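PDB 6HXI: citrate lyase, subunit 1, which probably catalyses the ATP-dependent cleavage of citrate by coenzyme A to acetyl-CoA and oxaloacetate, and is seen here with coenzyme A and citrate bound. Local coordinates for residues R4-Y9 with S232-P237; T193-V198 with A217-A222; S306-T311 with N344-A349. One frame throughout, in Å; residues are numbered along the deposited sequence.

Contacts 1 and 2 meet at one antiparallel sheet of the ATP-grasp region, their centres 10 Å apart. Strands 3-6 and 209-220 pair there through a probable hydrogen bond from Leu-219 N to Arg-4 O (2.8 Å), and Leu-219 CD1 also packs 3.7 Å from Phe-236 CE1. Contact 1 joins the start of the chain to the loop 232-237, and the hairpin of contact 2 falls between them in sequence. Contact 3 belongs to the citrate-binding region, where it holds citrate and lines the coenzyme A site. Its centre is 33 Å from that of contact 1 and 30 Å from that of contact 2; nearest atoms are about 17 Å and about 14 Å away.

Contact 1. Residues R4-Y9 with S232-P237; sequences RGIREY and SELAFP
Pro-237 and Phe-236 lie across the start of the chain, where Arg-4, Gly-5, Ile-6 and Arg-7 receive them without a single hydrogen bond between the segments. Pro-237, the residue most covered by this contact, meets the other segment mainly through CD and CB. Its CD sits 3.2 Å from Gly-5 O, while CB lies over one face of the Arg-7 guanidinium, 3.4 Å from Arg-7 NH1. The arginine chain is extended from CG to NE and runs past the proline in the opposite direction; its NH2 is hydrogen-bonded to Asp-61 O, and the guanidinium also makes a cation-pi contact with Tyr-105. Phe-236, the residue before the proline, is held by Arg-4, which wraps round it: CB stands over one face of the aromatic ring in a CH-pi contact, 3.9 Å from the centroid, and bends at chi2 and chi3 (-104° and -102°) then fold the chain back until CZ is 3.6 Å from Phe-236 CB. The guanidinium is therefore not stacked flat on the phenyl group. It covers the CB end with one face, its plane turned 38° from that of the ring. At the ring edge, Ile-6 CG2 meets Phe-236 CD1 at 3.6 Å, and the same methyl is 3.8 Å from Leu-234 CD1, so one isoleucine branch bridges two apolar side chains of the incoming loop. This loop, which leads on toward helix 246-256, crosses strand 3-6 at the edge of the six-stranded sheet within this chain; Leu-234 also leans on Asp-10 and Leu-14 of helix 8-18, and Phe-236 reaches the adjoining strand 209-220.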
loop_
_atom_site.group_PDB
_atom_site.type_symbol
_atom_site.label_atom_id
_atom_site.label_comp_id
_atom_site.label_asym_id
_atom_site.label_seq_id
_atom_site.Cartn_x
_atom_site.Cartn_y
_atom_site.Cartn_z
ATOM N N ARG C 4 60.525 -6.248 -15.382
ATOM C CA ARG C 4 60.955 -4.853 -15.538
ATOM C C ARG C 4 62.152 -4.535 -14.662
ATOM O O ARG C 4 62.116 -4.774 -13.460
ATOM C CB ARG C 4 59.794 -3.870 -15.259
ATOM C CG ARG C 4 58.549 -4.055 -16.155
ATOM C CD ARG C 4 58.493 -2.989 -17.205
ATOM N NE ARG C 4 57.539 -1.931 -16.871
ATOM C CZ ARG C 4 57.768 -0.635 -17.056
ATOM N NH1 ARG C 4 58.938 -0.220 -17.540
ATOM N NH2 ARG C 4 56.835 0.261 -16.751
ATOM N N GLY C 5 63.194 -3.999 -15.286
ATOM C CA GLY C 5 64.442 -3.630 -14.631
ATOM C C GLY C 5 64.281 -2.424 -13.726
ATOM O O GLY C 5 63.448 -1.561 -13.989
ATOM N N ILE C 6 65.032 -2.391 -12.620
ATOM C CA ILE C 6 64.946 -1.278 -11.660
ATOM C C ILE C 6 66.322 -0.685 -11.414
ATOM O O ILE C 6 67.328 -1.380 -11.566
ATOM C CB ILE C 6 64.182 -1.636 -10.338
ATOM C CG1 ILE C 6 64.799 -2.852 -9.603
ATOM C CG2 ILE C 6 62.693 -1.863 -10.616
ATOM C CD1 ILE C 6 64.415 -2.938 -8.139
ATOM N N ARG C 7 66.369 0.596 -11.038
ATOM C CA ARG C 7 67.615 1.281 -10.721
ATOM C C ARG C 7 68.277 0.618 -9.537
ATOM O O ARG C 7 67.595 0.126 -8.628
ATOM C CB ARG C 7 67.396 2.773 -10.410
ATOM C CG ARG C 7 66.886 3.558 -11.594
ATOM C CD ARG C 7 67.126 5.047 -11.470
ATOM N NE ARG C 7 66.147 5.790 -12.266
ATOM C CZ ARG C 7 66.212 5.954 -13.586
ATOM N NH1 ARG C 7 65.256 6.614 -14.227
ATOM N NH2 ARG C 7 67.218 5.432 -14.279
ATOM N N GLU C 8 69.617 0.597 -9.572
ATOM C CA GLU C 8 70.497 0.094 -8.513
ATOM C C GLU C 8 70.088 0.790 -7.200
ATOM O O GLU C 8 70.021 0.136 -6.165
ATOM C CB GLU C 8 71.955 0.421 -8.871
ATOM C CG GLU C 8 73.001 -0.357 -8.095
ATOM C CD GLU C 8 74.440 -0.067 -8.499
ATOM O OE1 GLU C 8 74.698 0.168 -9.703
ATOM O OE2 GLU C 8 75.315 -0.101 -7.605
ATOM N N TYR C 9 69.757 2.105 -7.274
ATOM C CA TYR C 9 69.283 2.942 -6.170
ATOM C C TYR C 9 68.071 2.295 -5.487
ATOM O O TYR C 9 68.087 2.110 -4.267
ATOM C CB TYR C 9 68.946 4.363 -6.682
ATOM C CG TYR C 9 68.255 5.245 -5.665
ATOM C CD1 TYR C 9 68.943 5.739 -4.560
ATOM C CD2 TYR C 9 66.912 5.583 -5.804
ATOM C CE1 TYR C 9 68.312 6.553 -3.619
ATOM C CE2 TYR C 9 66.261 6.364 -4.849
ATOM C CZ TYR C 9 66.971 6.860 -3.763
ATOM O OH TYR C 9 66.362 7.654 -2.817
ATOM N N SER C 232 56.555 0.976 -2.643
ATOM C CA SER C 232 56.052 2.341 -2.408
ATOM C C SER C 232 56.947 3.480 -2.918
ATOM O O SER C 232 56.448 4.413 -3.558
ATOM C CB SER C 232 55.740 2.552 -0.931
ATOM O OG SER C 232 56.913 2.421 -0.148
ATOM N N GLU C 233 58.258 3.385 -2.643
ATOM C CA GLU C 233 59.281 4.376 -2.989
ATOM C C GLU C 233 59.906 4.214 -4.385
ATOM O O GLU C 233 60.861 4.928 -4.693
ATOM C CB GLU C 233 60.387 4.390 -1.908
ATOM C CG GLU C 233 60.085 5.298 -0.729
ATOM C CD GLU C 233 59.623 4.607 0.540
ATOM O OE1 GLU C 233 60.455 3.918 1.173
ATOM O OE2 GLU C 233 58.450 4.805 0.936
ATOM N N LEU C 234 59.401 3.304 -5.232
ATOM C CA LEU C 234 60.034 3.158 -6.550
ATOM C C LEU C 234 59.077 3.294 -7.748
ATOM O O LEU C 234 57.863 3.095 -7.632
ATOM C CB LEU C 234 60.860 1.849 -6.658
ATOM C CG LEU C 234 60.117 0.537 -6.951
ATOM C CD1 LEU C 234 60.323 0.114 -8.389
ATOM C CD2 LEU C 234 60.616 -0.564 -6.057
ATOM N N ALA C 235 59.680 3.606 -8.902
ATOM C CA ALA C 235 59.038 3.737 -10.205
ATOM C C ALA C 235 59.934 3.043 -11.236
ATOM O O ALA C 235 61.162 3.114 -11.116
ATOM C CB ALA C 235 58.861 5.210 -10.556
ATOM N N PHE C 236 59.330 2.335 -12.215
ATOM C CA PHE C 236 60.101 1.643 -13.249
ATOM C C PHE C 236 60.742 2.625 -14.244
ATOM O O PHE C 236 60.050 3.472 -14.813
ATOM C CB PHE C 236 59.273 0.558 -13.974
ATOM C CG PHE C 236 58.776 -0.588 -13.120
ATOM C CD1 PHE C 236 59.669 -1.455 -12.502
ATOM C CD2 PHE C 236 57.419 -0.840 -12.992
ATOM C CE1 PHE C 236 59.211 -2.518 -11.720
ATOM C CE2 PHE C 236 56.962 -1.915 -12.227
ATOM C CZ PHE C 236 57.864 -2.740 -11.586
ATOM N N PRO C 237 62.071 2.550 -14.440
ATOM C CA PRO C 237 62.715 3.476 -15.380
ATOM C C PRO C 237 62.590 3.030 -16.836
ATOM O O PRO C 237 62.369 1.850 -17.108
ATOM C CB PRO C 237 64.174 3.456 -14.929
ATOM C CG PRO C 237 64.381 2.093 -14.362
ATOM C CD PRO C 237 63.052 1.631 -13.821
#

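Contact 2. Residues T193-V198 with A217-A222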
loop_
_atom_site.group_PDB
_atom_site.type_symbol
_atom_site.label_atom_id
_atom_site.label_comp_id
_atom_site.label_asym_id
_atom_site.label_seq_id
_atom_site.Cartn_x
_atom_site.Cartn_y
_atom_site.Cartn_z
ATOM N N THR C 193 59.369 -10.196 -2.180
ATOM C CA THR C 193 59.331 -8.852 -2.769
ATOM C C THR C 193 59.054 -8.855 -4.305
ATOM O O THR C 193 59.081 -7.791 -4.930
ATOM C CB THR C 193 60.586 -8.064 -2.371
ATOM O OG1 THR C 193 60.948 -8.459 -1.055
ATOM C CG2 THR C 193 60.366 -6.550 -2.364
ATOM N N GLY C 194 58.720 -10.012 -4.870
ATOM C CA GLY C 194 58.318 -10.132 -6.270
ATOM C C GLY C 194 59.365 -9.868 -7.330
ATOM O O GLY C 194 59.063 -9.296 -8.379
ATOM N N PHE C 195 60.595 -10.312 -7.066
ATOM C CA PHE C 195 61.707 -10.180 -7.992
ATOM C C PHE C 195 61.647 -11.282 -9.016
ATOM O O PHE C 195 61.170 -12.377 -8.721
ATOM C CB PHE C 195 63.054 -10.259 -7.248
ATOM C CG PHE C 195 63.466 -8.994 -6.541
ATOM C CD1 PHE C 195 63.052 -8.740 -5.238
ATOM C CD2 PHE C 195 64.271 -8.059 -7.175
ATOM C CE1 PHE C 195 63.430 -7.567 -4.586
ATOM C CE2 PHE C 195 64.633 -6.881 -6.529
ATOM C CZ PHE C 195 64.216 -6.646 -5.234
ATOM N N ALA C 196 62.134 -10.994 -10.214
ATOM C CA ALA C 196 62.225 -11.956 -11.297
ATOM C C ALA C 196 63.733 -12.263 -11.527
ATOM O O ALA C 196 64.084 -13.278 -12.124
ATOM C CB ALA C 196 61.596 -11.371 -12.555
ATOM N N TYR C 197 64.605 -11.363 -11.035
ATOM C CA TYR C 197 66.060 -11.422 -11.124
ATOM C C TYR C 197 66.736 -10.478 -10.119
ATOM O O TYR C 197 66.320 -9.337 -9.955
ATOM C CB TYR C 197 66.520 -11.079 -12.551
ATOM C CG TYR C 197 68.013 -11.207 -12.751
ATOM C CD1 TYR C 197 68.613 -12.454 -12.888
ATOM C CD2 TYR C 197 68.829 -10.080 -12.801
ATOM C CE1 TYR C 197 69.994 -12.583 -13.025
ATOM C CE2 TYR C 197 70.215 -10.194 -12.965
ATOM C CZ TYR C 197 70.794 -11.449 -13.075
ATOM O OH TYR C 197 72.157 -11.589 -13.239
ATOM N N VAL C 198 67.807 -10.961 -9.485
ATOM C CA VAL C 198 68.656 -10.198 -8.563
ATOM C C VAL C 198 70.102 -10.615 -8.766
ATOM O O VAL C 198 70.389 -11.807 -8.890
ATOM C CB VAL C 198 68.202 -10.197 -7.063
ATOM C CG1 VAL C 198 68.356 -11.571 -6.404
ATOM C CG2 VAL C 198 68.951 -9.149 -6.263
ATOM N N ALA C 217 68.712 -5.623 -10.855
ATOM C CA ALA C 217 67.476 -6.278 -10.443
ATOM C C ALA C 217 66.356 -6.061 -11.401
ATOM O O ALA C 217 66.289 -5.021 -12.063
ATOM C CB ALA C 217 67.065 -5.838 -9.037
ATOM N N LYS C 218 65.463 -7.070 -11.479
ATOM C CA LYS C 218 64.240 -7.061 -12.284
ATOM C C LYS C 218 63.086 -7.475 -11.391
ATOM O O LYS C 218 63.204 -8.437 -10.627
ATOM C CB LYS C 218 64.343 -8.038 -13.462
ATOM C CG LYS C 218 65.112 -7.523 -14.669
ATOM C CD LYS C 218 65.184 -8.604 -15.728
ATOM C CE LYS C 218 65.681 -8.089 -17.052
ATOM N NZ LYS C 218 65.484 -9.123 -18.098
ATOM N N LEU C 219 61.964 -6.754 -11.473
ATOM C CA LEU C 219 60.761 -7.092 -10.709
ATOM C C LEU C 219 59.731 -7.642 -11.676
ATOM O O LEU C 219 59.669 -7.184 -12.819
ATOM C CB LEU C 219 60.194 -5.871 -9.985
ATOM C CG LEU C 219 61.043 -5.220 -8.902
ATOM C CD1 LEU C 219 60.451 -3.887 -8.479
ATOM C CD2 LEU C 219 61.183 -6.127 -7.686
ATOM N N ASP C 220 58.954 -8.662 -11.246
ATOM C CA ASP C 220 57.857 -9.177 -12.053
ATOM C C ASP C 220 56.743 -8.144 -11.836
ATOM O O ASP C 220 56.192 -8.077 -10.726
ATOM C CB ASP C 220 57.418 -10.558 -11.554
ATOM C CG ASP C 220 56.092 -11.045 -12.127
ATOM O OD1 ASP C 220 55.706 -10.582 -13.229
ATOM O OD2 ASP C 220 55.452 -11.898 -11.488
ATOM N N ASP C 221 56.446 -7.311 -12.869
ATOM C CA ASP C 221 55.493 -6.196 -12.749
ATOM C C ASP C 221 54.055 -6.652 -12.344
ATOM O O ASP C 221 53.314 -5.854 -11.756
ATOM C CB ASP C 221 55.508 -5.280 -14.002
ATOM C CG ASP C 221 54.704 -5.676 -15.226
ATOM O OD1 ASP C 221 54.278 -6.846 -15.311
ATOM O OD2 ASP C 221 54.503 -4.808 -16.109
ATOM N N ALA C 222 53.713 -7.945 -12.593
ATOM C CA ALA C 222 52.431 -8.589 -12.232
ATOM C C ALA C 222 52.224 -8.676 -10.703
ATOM O O ALA C 222 51.102 -8.879 -10.250
ATOM C CB ALA C 222 52.353 -9.980 -12.841
#
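Thr-193 O comes 3.8 Å from Leu-219 CD2 just as the chain leaves helix 173-192, and Gly-194 then makes the first backbone link. Its carbonyl accepts from Asp-220 N at 2.9 Å, with a positive phi of 67° carrying the chain round into the strand. Phe-195 pairs with Leu-219 in a non-hydrogen-bonded antiparallel position. With CG set opposite the carbonyl carbon (chi1 -79°), its ring takes Leu-219 CD2 over the centre of one face, 3.6 Å from the centroid and 10° off the normal. Ala-217 CB meets the same ring in plane at its edge, 3.6 Å from CE2. An alanine in place of Phe-195 is likely to leave the Leu-219 methyl and Ala-217 CB without the aromatic surface they pack on, opening a gap in this buried face. Ala-196 and Tyr-197 both face Lys-218, which makes a classic beta bulge. Lys-218 O accepts from Ala-196 N at 2.8 Å and from Tyr-197 N at 3.3 Å, the two donors approaching from the same face of its carbonyl plane. The return bond runs from Lys-218 N to Tyr-197 O, 2.9 Å long. The two side chains start on the same face, Tyr-197 CB to Lys-218 CB at 3.8 Å, then part; the tyrosine hydroxyl is hydrogen-bonded to Glu-199. Asp-220, meanwhile, sends OD2 to Glu-118 N of the neighbouring succinyl-CoA ligase alpha-type subunit. Backbone bonds thus set the hairpin's register, with the bulge absorbing a one-residue shift on a shared acceptor, while between these two segments the side chains meet through apolar and CH-pi contacts.

Contact 3. Residues S306-T311 with N344-A349; sequences SGDPNT and NFTDVA. With COA (coenzyme A), chain G; FLC (citrate anion), chain M.
Asp-308 and Thr-346 meet at a CA separation of 3.9 Å, and their polar groups join the two loops in two places. Asp-308 N donates to Thr-346 OG1 at 3.1 Å. The aspartate's CG swings opposite that nitrogen (chi1 -166°), which takes the carboxylate across to the next residue of the other loop: Asp-347 N gives an almost straight bond, 177° at the hydrogen, to Asp-308 OD1 at 2.8 Å, entering from above the carboxylate plane. Thr-346 OG1 has a second donor, the citrate hydroxyl OHB, at 2.7 Å. OHB accepts in its turn from Gly-307 N, so a short chain of bonds runs from one loop through the ligand to the other. These loops belong to the citrate-binding region, of the succinyl-CoA synthetase clan, and residues 344-347 lead into the start of helix 348-361, with Asp-347 at its N-cap and its OD1 accepting a weak capping bond from Ala-349 N. Just ahead of that cap, consecutive backbone amides converge on the central citrate carboxylate. Phe-345 N and Thr-346 N share OB1, the latter at 3.0 Å, while OB2 receives both Asn-344 N and Asn-344 ND2, with ND2 at 2.8 Å. The asparagine side chain is held besides by Ala-155 N and Gly-179 O of the neighbouring succinyl-CoA ligase alpha-type subunit, whose Gly-180 N also binds citrate. Arg-377 NH1 gives the ligand a further bond. Phe-345 spreads one ring face over citrate OB1, packs obliquely on Gly-307 C and Asp-308 CB, and touches coenzyme A with its edge, CE1 lying 3.8 Å from COA C2P. Gly-307 CA is 3.4 Å from COA O5P, and a CB on this residue would run into that oxygen.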
loop_
_atom_site.group_PDB
_atom_site.type_symbol
_atom_site.label_atom_id
_atom_site.label_comp_id
_atom_site.label_asym_id
_atom_site.label_seq_id
_atom_site.Cartn_x
_atom_site.Cartn_y
_atom_site.Cartn_z
ATOM N N SER C 306 43.477 -6.591 -26.152
ATOM C CA SER C 306 42.818 -7.897 -26.100
ATOM C C SER C 306 42.093 -8.014 -24.773
ATOM O O SER C 306 41.982 -7.030 -24.059
ATOM C CB SER C 306 43.843 -9.018 -26.250
ATOM O OG SER C 306 44.808 -8.895 -25.219
ATOM N N GLY C 307 41.601 -9.196 -24.458
ATOM C CA GLY C 307 40.900 -9.442 -23.199
ATOM C C GLY C 307 39.583 -8.710 -23.073
ATOM O O GLY C 307 39.202 -8.294 -21.977
ATOM N N ASP C 308 38.885 -8.555 -24.206
ATOM C CA ASP C 308 37.579 -7.891 -24.348
ATOM C C ASP C 308 37.506 -6.494 -23.684
ATOM O O ASP C 308 36.737 -6.325 -22.727
ATOM C CB ASP C 308 36.422 -8.798 -23.888
ATOM C CG ASP C 308 35.021 -8.336 -24.309
ATOM O OD1 ASP C 308 34.898 -7.636 -25.362
ATOM O OD2 ASP C 308 34.042 -8.702 -23.612
ATOM N N PRO C 309 38.266 -5.470 -24.183
ATOM C CA PRO C 309 38.142 -4.123 -23.597
ATOM C C PRO C 309 36.833 -3.456 -24.016
ATOM O O PRO C 309 36.357 -3.712 -25.122
ATOM C CB PRO C 309 39.358 -3.372 -24.155
ATOM C CG PRO C 309 39.756 -4.089 -25.383
ATOM C CD PRO C 309 39.235 -5.494 -25.312
ATOM N N ASN C 310 36.242 -2.603 -23.141
ATOM C CA ASN C 310 35.000 -1.908 -23.467
ATOM C C ASN C 310 35.213 -0.775 -24.481
ATOM O O ASN C 310 36.352 -0.426 -24.794
ATOM C CB ASN C 310 34.267 -1.414 -22.203
ATOM C CG ASN C 310 35.022 -0.423 -21.344
ATOM O OD1 ASN C 310 35.607 0.559 -21.821
ATOM N ND2 ASN C 310 34.961 -0.624 -20.034
ATOM N N THR C 311 34.100 -0.205 -24.987
ATOM C CA THR C 311 34.067 0.896 -25.953
ATOM C C THR C 311 34.910 2.110 -25.520
ATOM O O THR C 311 35.667 2.638 -26.322
ATOM C CB THR C 311 32.605 1.273 -26.236
ATOM O OG1 THR C 311 31.959 0.128 -26.765
ATOM C CG2 THR C 311 32.467 2.438 -27.217
ATOM N N ASN C 344 38.060 -14.893 -29.876
ATOM C CA ASN C 344 37.300 -15.899 -29.149
ATOM C C ASN C 344 36.239 -15.202 -28.294
ATOM O O ASN C 344 35.178 -15.764 -28.060
ATOM C CB ASN C 344 38.216 -16.698 -28.231
ATOM C CG ASN C 344 39.338 -17.403 -28.932
ATOM O OD1 ASN C 344 39.195 -18.532 -29.417
ATOM N ND2 ASN C 344 40.486 -16.772 -28.939
ATOM N N PHE C 345 36.538 -14.023 -27.755
ATOM C CA PHE C 345 35.564 -13.404 -26.864
ATOM C C PHE C 345 35.505 -11.885 -26.948
ATOM O O PHE C 345 34.468 -11.331 -26.597
ATOM C CB PHE C 345 35.740 -13.878 -25.408
ATOM C CG PHE C 345 37.011 -13.471 -24.692
ATOM C CD1 PHE C 345 38.184 -14.214 -24.843
ATOM C CD2 PHE C 345 37.022 -12.381 -23.830
ATOM C CE1 PHE C 345 39.356 -13.849 -24.156
ATOM C CE2 PHE C 345 38.194 -12.012 -23.153
ATOM C CZ PHE C 345 39.348 -12.752 -23.316
ATOM N N THR C 346 36.580 -11.216 -27.395
ATOM C CA THR C 346 36.609 -9.759 -27.578
ATOM C C THR C 346 35.476 -9.400 -28.505
ATOM O O THR C 346 35.393 -9.935 -29.613
ATOM C CB THR C 346 37.973 -9.311 -28.118
ATOM O OG1 THR C 346 38.983 -9.601 -27.142
ATOM C CG2 THR C 346 38.027 -7.810 -28.481
ATOM N N ASP C 347 34.567 -8.551 -28.033
ATOM C CA ASP C 347 33.422 -8.108 -28.821
ATOM C C ASP C 347 33.865 -7.107 -29.910
ATOM O O ASP C 347 34.321 -6.007 -29.602
ATOM C CB ASP C 347 32.350 -7.497 -27.900
ATOM C CG ASP C 347 30.960 -7.562 -28.496
ATOM O OD1 ASP C 347 30.711 -6.860 -29.510
ATOM O OD2 ASP C 347 30.126 -8.332 -27.967
ATOM N N VAL C 348 33.728 -7.488 -31.179
ATOM C CA VAL C 348 34.181 -6.636 -32.289
ATOM C C VAL C 348 33.283 -5.393 -32.465
ATOM O O VAL C 348 33.770 -4.341 -32.881
ATOM C CB VAL C 348 34.355 -7.451 -33.602
ATOM C CG1 VAL C 348 34.920 -6.583 -34.735
ATOM C CG2 VAL C 348 35.236 -8.681 -33.377
ATOM N N ALA C 349 31.985 -5.515 -32.133
ATOM C CA ALA C 349 31.017 -4.428 -32.236
ATOM C C ALA C 349 31.325 -3.325 -31.247
ATOM O O ALA C 349 31.309 -2.156 -31.636
ATOM C CB ALA C 349 29.609 -4.945 -32.009
HETATM N N1A COA G . 32.318 -3.840 -4.407
HETATM C C2A COA G . 33.565 -4.291 -4.233
HETATM N N3A COA G . 34.316 -5.024 -5.067
HETATM C C4A COA G . 33.631 -5.349 -6.174
HETATM C C5A COA G . 32.339 -4.966 -6.490
HETATM C C6A COA G . 31.675 -4.140 -5.561
HETATM N N6A COA G . 30.469 -3.615 -5.773
HETATM N N7A COA G . 31.923 -5.569 -7.666
HETATM C C8A COA G . 32.957 -6.281 -8.036
HETATM N N9A COA G . 34.026 -6.202 -7.179
HETATM C C1B COA G . 35.306 -6.900 -7.281
HETATM C C2B COA G . 35.224 -8.419 -7.371
HETATM O O2B COA G . 35.065 -9.005 -6.077
HETATM C C3B COA G . 36.590 -8.733 -7.989
HETATM O O3B COA G . 37.648 -8.703 -7.006
HETATM P P3B COA G . 39.007 -9.527 -7.143
HETATM O O7A COA G . 39.593 -9.182 -8.470
HETATM O O8A COA G . 39.847 -9.110 -5.989
HETATM O O9A COA G . 38.618 -11.007 -6.983
HETATM C C4B COA G . 36.884 -7.520 -8.879
HETATM O O4B COA G . 35.971 -6.484 -8.458
HETATM C C5B COA G . 36.752 -7.758 -10.362
HETATM O O5B COA G . 35.537 -8.503 -10.580
HETATM P P1A COA G . 35.475 -9.741 -11.646
HETATM O O1A COA G . 34.097 -10.142 -12.027
HETATM O O2A COA G . 36.345 -10.911 -11.215
HETATM O O3A COA G . 36.198 -8.952 -12.830
HETATM P P2A COA G . 36.488 -9.069 -14.391
HETATM O O4A COA G . 35.389 -8.441 -15.150
HETATM O O5A COA G . 37.785 -8.322 -14.606
HETATM O O6A COA G . 36.633 -10.645 -14.741
HETATM C CBP COA G . 38.258 -11.929 -16.031
HETATM C CCP COA G . 37.893 -11.337 -14.665
HETATM C CDP COA G . 39.587 -12.682 -15.886
HETATM C CEP COA G . 37.172 -12.905 -16.527
HETATM C CAP COA G . 38.405 -10.766 -17.052
HETATM O OAP COA G . 39.179 -9.708 -16.517
HETATM C C9P COA G . 38.936 -11.131 -18.432
HETATM O O9P COA G . 38.177 -11.612 -19.276
HETATM N N8P COA G . 40.237 -10.889 -18.662
HETATM C C7P COA G . 40.907 -11.274 -19.897
HETATM C C6P COA G . 41.963 -12.318 -19.656
HETATM C C5P COA G . 42.736 -12.652 -20.910
HETATM O O5P COA G . 42.896 -11.813 -21.794
HETATM N N4P COA G . 43.201 -13.897 -21.002
HETATM C C3P COA G . 43.872 -14.407 -22.191
HETATM C C2P COA G . 42.901 -14.840 -23.270
HETATM S S1P COA G . 43.920 -15.621 -24.552
HETATM C CAC FLC M . 41.565 -10.909 -29.751
HETATM C CA FLC M . 42.357 -11.730 -28.741
HETATM C CB FLC M . 41.596 -12.232 -27.501
HETATM C CBC FLC M . 40.332 -12.986 -27.973
HETATM C CG FLC M . 42.494 -13.142 -26.648
HETATM C CGC FLC M . 43.998 -13.005 -26.863
HETATM O OA1 FLC M . 40.895 -9.936 -29.312
HETATM O OA2 FLC M . 41.671 -11.217 -30.973
HETATM O OB1 FLC M . 39.232 -12.494 -27.655
HETATM O OB2 FLC M . 40.495 -14.033 -28.639
HETATM O OG1 FLC M . 44.614 -12.151 -26.197
HETATM O OG2 FLC M . 44.546 -13.751 -27.711
HETATM O OHB FLC M . 41.216 -11.121 -26.699
#